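Local coordinates for avidin-related protein 2 (Gallus gallus, PDB 1WBI), which binds the vitamin biotin inside a beta-barrel, as a tetrameric chicken relative of egg-white avidin, at residues 69-72 with 73-76. Numbering follows the deposited sequence.
Sequences VHWN and FSES. With BTN (biotin), chain I; SO4 (sulfate ion), chain T.
Trp71 and Phe73 run alongside each other in the same direction, in the turn between strands 64-70 and 77-86, their ring planes inclined at 59°. Trp71 CB lies 3.7 Å from Ser74 OG. Ser76 O comes to the edge of the indole, near its plane, 3.3 Å from Trp71 CD1. NE1 is hydrogen-bonded to Ser78 OG, which helps fix the rotation of the indole. On the benzo side, Trp71 CE3 touches Phe73 CE2 at 3.8 Å, and Trp71 CZ2 reaches biotin S1 at 3.6 Å. One indole face carries the biotin valeryl chain, with C9 over the ring centre; Val69 CG1 backs the opposite face, nearer its margin. Phe73 CZ closes on biotin C10 at 3.6 Å, so the two rings meet the carboxylate end of the chain together. Ser74 OG, held between its backbone N and carbonyl carbon (chi1 71°), donates to biotin O11 at 2.8 Å. The same oxygen accepts from Ser76 N at 159°, forming an ST turn that positions the hydroxyl for the carboxylate. On the outer side, His70 NE2 donates to sulfate O4 at 2.7 Å, and its ring stacks on His57 of the second subunit. The sulfate, probably a crystallisation additive, is also bound by the backbone N of Lys58 and Arg59 of the second subunit. This aromatic and serine lining at the mouth of the barrel is characteristic of the avidin-family biotin pocket.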
loop_
_atom_site.group_PDB
_atom_site.type_symbol
_atom_site.label_atom_id
_atom_site.label_comp_id
_atom_site.label_asym_id
_atom_site.label_seq_id
_atom_site.Cartn_x
_atom_site.Cartn_y
_atom_site.Cartn_z
ATOM N N VAL A 69 -10.755 -7.430 -10.125
ATOM C CA VAL A 69 -11.404 -8.740 -10.013
ATOM C C VAL A 69 -12.573 -8.666 -9.055
ATOM O O VAL A 69 -12.442 -8.318 -7.890
ATOM C CB VAL A 69 -10.413 -9.803 -9.515
ATOM C CG1 VAL A 69 -11.059 -11.191 -9.482
ATOM C CG2 VAL A 69 -9.145 -9.804 -10.313
ATOM N N HIS A 70 -13.733 -9.055 -9.556
ATOM C CA HIS A 70 -14.978 -9.156 -8.763
ATOM C C HIS A 70 -15.099 -10.595 -8.315
ATOM O O HIS A 70 -15.417 -11.466 -9.133
ATOM C CB HIS A 70 -16.197 -8.739 -9.640
ATOM C CG HIS A 70 -17.528 -9.125 -9.066
ATOM N ND1 HIS A 70 -17.967 -10.434 -8.991
ATOM C CD2 HIS A 70 -18.511 -8.364 -8.522
ATOM C CE1 HIS A 70 -19.172 -10.451 -8.442
ATOM N NE2 HIS A 70 -19.538 -9.212 -8.172
ATOM N N TRP A 71 -14.778 -10.847 -7.056
ATOM C CA TRP A 71 -14.766 -12.224 -6.555
ATOM C C TRP A 71 -16.200 -12.747 -6.523
ATOM O O TRP A 71 -17.081 -12.142 -5.930
ATOM C CB TRP A 71 -14.097 -12.303 -5.198
ATOM C CG TRP A 71 -12.666 -11.818 -5.268
ATOM C CD1 TRP A 71 -12.157 -10.668 -4.728
ATOM C CD2 TRP A 71 -11.592 -12.416 -5.990
ATOM N NE1 TRP A 71 -10.840 -10.537 -5.022
ATOM C CE2 TRP A 71 -10.454 -11.600 -5.807
ATOM C CE3 TRP A 71 -11.449 -13.604 -6.726
ATOM C CZ2 TRP A 71 -9.228 -11.911 -6.348
ATOM C CZ3 TRP A 71 -10.235 -13.909 -7.277
ATOM C CH2 TRP A 71 -9.123 -13.064 -7.086
ATOM N N ASN A 72 -16.419 -13.913 -7.147
ATOM C CA ASN A 72 -17.793 -14.460 -7.257
ATOM C C ASN A 72 -18.181 -15.318 -6.075
ATOM O O ASN A 72 -19.310 -15.829 -6.033
ATOM C CB ASN A 72 -17.943 -15.299 -8.541
ATOM C CG ASN A 72 -18.300 -14.509 -9.726
ATOM O OD1 ASN A 72 -18.380 -13.261 -9.702
ATOM N ND2 ASN A 72 -18.432 -15.202 -10.858
ATOM N N PHE A 73 -17.306 -15.464 -5.095
ATOM C CA PHE A 73 -17.519 -16.336 -3.939
ATOM C C PHE A 73 -17.412 -15.616 -2.575
ATOM O O PHE A 73 -17.424 -16.243 -1.529
ATOM C CB PHE A 73 -16.582 -17.528 -4.011
ATOM C CG PHE A 73 -15.118 -17.144 -4.041
ATOM C CD1 PHE A 73 -14.406 -17.036 -2.868
ATOM C CD2 PHE A 73 -14.463 -16.945 -5.262
ATOM C CE1 PHE A 73 -13.070 -16.669 -2.898
ATOM C CE2 PHE A 73 -13.140 -16.621 -5.265
ATOM C CZ PHE A 73 -12.460 -16.484 -4.090
ATOM N N SER A 74 -17.200 -14.284 -2.605
ATOM C CA SER A 74 -17.171 -13.487 -1.404
ATOM C C SER A 74 -17.656 -12.105 -1.772
ATOM O O SER A 74 -17.901 -11.821 -2.952
ATOM C CB SER A 74 -15.767 -13.403 -0.818
ATOM O OG SER A 74 -14.912 -12.590 -1.616
ATOM N N GLU A 75 -17.733 -11.254 -0.752
ATOM C CA GLU A 75 -18.071 -9.835 -0.970
ATOM C C GLU A 75 -16.915 -8.906 -1.302
ATOM O O GLU A 75 -17.111 -7.682 -1.489
ATOM C CB GLU A 75 -18.820 -9.309 0.227
ATOM C CG GLU A 75 -20.212 -9.965 0.359
ATOM C CD GLU A 75 -21.142 -9.724 -0.831
ATOM O OE1 GLU A 75 -21.075 -8.715 -1.586
ATOM O OE2 GLU A 75 -21.989 -10.629 -1.031
ATOM N N SER A 76 -15.746 -9.479 -1.430
ATOM C CA SER A 76 -14.496 -8.751 -1.691
ATOM C C SER A 76 -14.319 -8.329 -3.161
ATOM O O SER A 76 -14.911 -8.926 -4.074
ATOM C CB SER A 76 -13.306 -9.668 -1.306
ATOM O OG SER A 76 -12.004 -9.098 -1.508
HETATM C C11 BTN I . -11.252 -13.651 -1.192
HETATM O O11 BTN I . -12.421 -13.488 -0.723
HETATM O O12 BTN I . -10.320 -13.971 -0.402
HETATM C C10 BTN I . -11.076 -13.441 -2.659
HETATM C C9 BTN I . -9.747 -13.916 -3.195
HETATM C C8 BTN I . -8.600 -12.914 -2.938
HETATM C C7 BTN I . -7.312 -13.425 -3.597
HETATM C C2 BTN I . -6.089 -12.458 -3.520
HETATM S S1 BTN I . -6.171 -11.106 -4.619
HETATM C C6 BTN I . -4.458 -10.706 -4.227
HETATM C C5 BTN I . -3.735 -12.040 -4.119
HETATM N N1 BTN I . -3.229 -12.452 -5.392
HETATM C C3 BTN I . -3.832 -13.585 -5.760
HETATM O O3 BTN I . -3.547 -14.208 -6.906
HETATM N N2 BTN I . -4.736 -13.967 -4.920
HETATM C C4 BTN I . -4.744 -13.129 -3.755
HETATM S S SO4 T . -22.922 -9.763 -6.648
HETATM O O1 SO4 T . -24.214 -9.146 -6.409
HETATM O O2 SO4 T . -22.171 -9.960 -5.395
HETATM O O3 SO4 T . -22.990 -11.070 -7.347
HETATM O O4 SO4 T . -22.131 -8.811 -7.471
#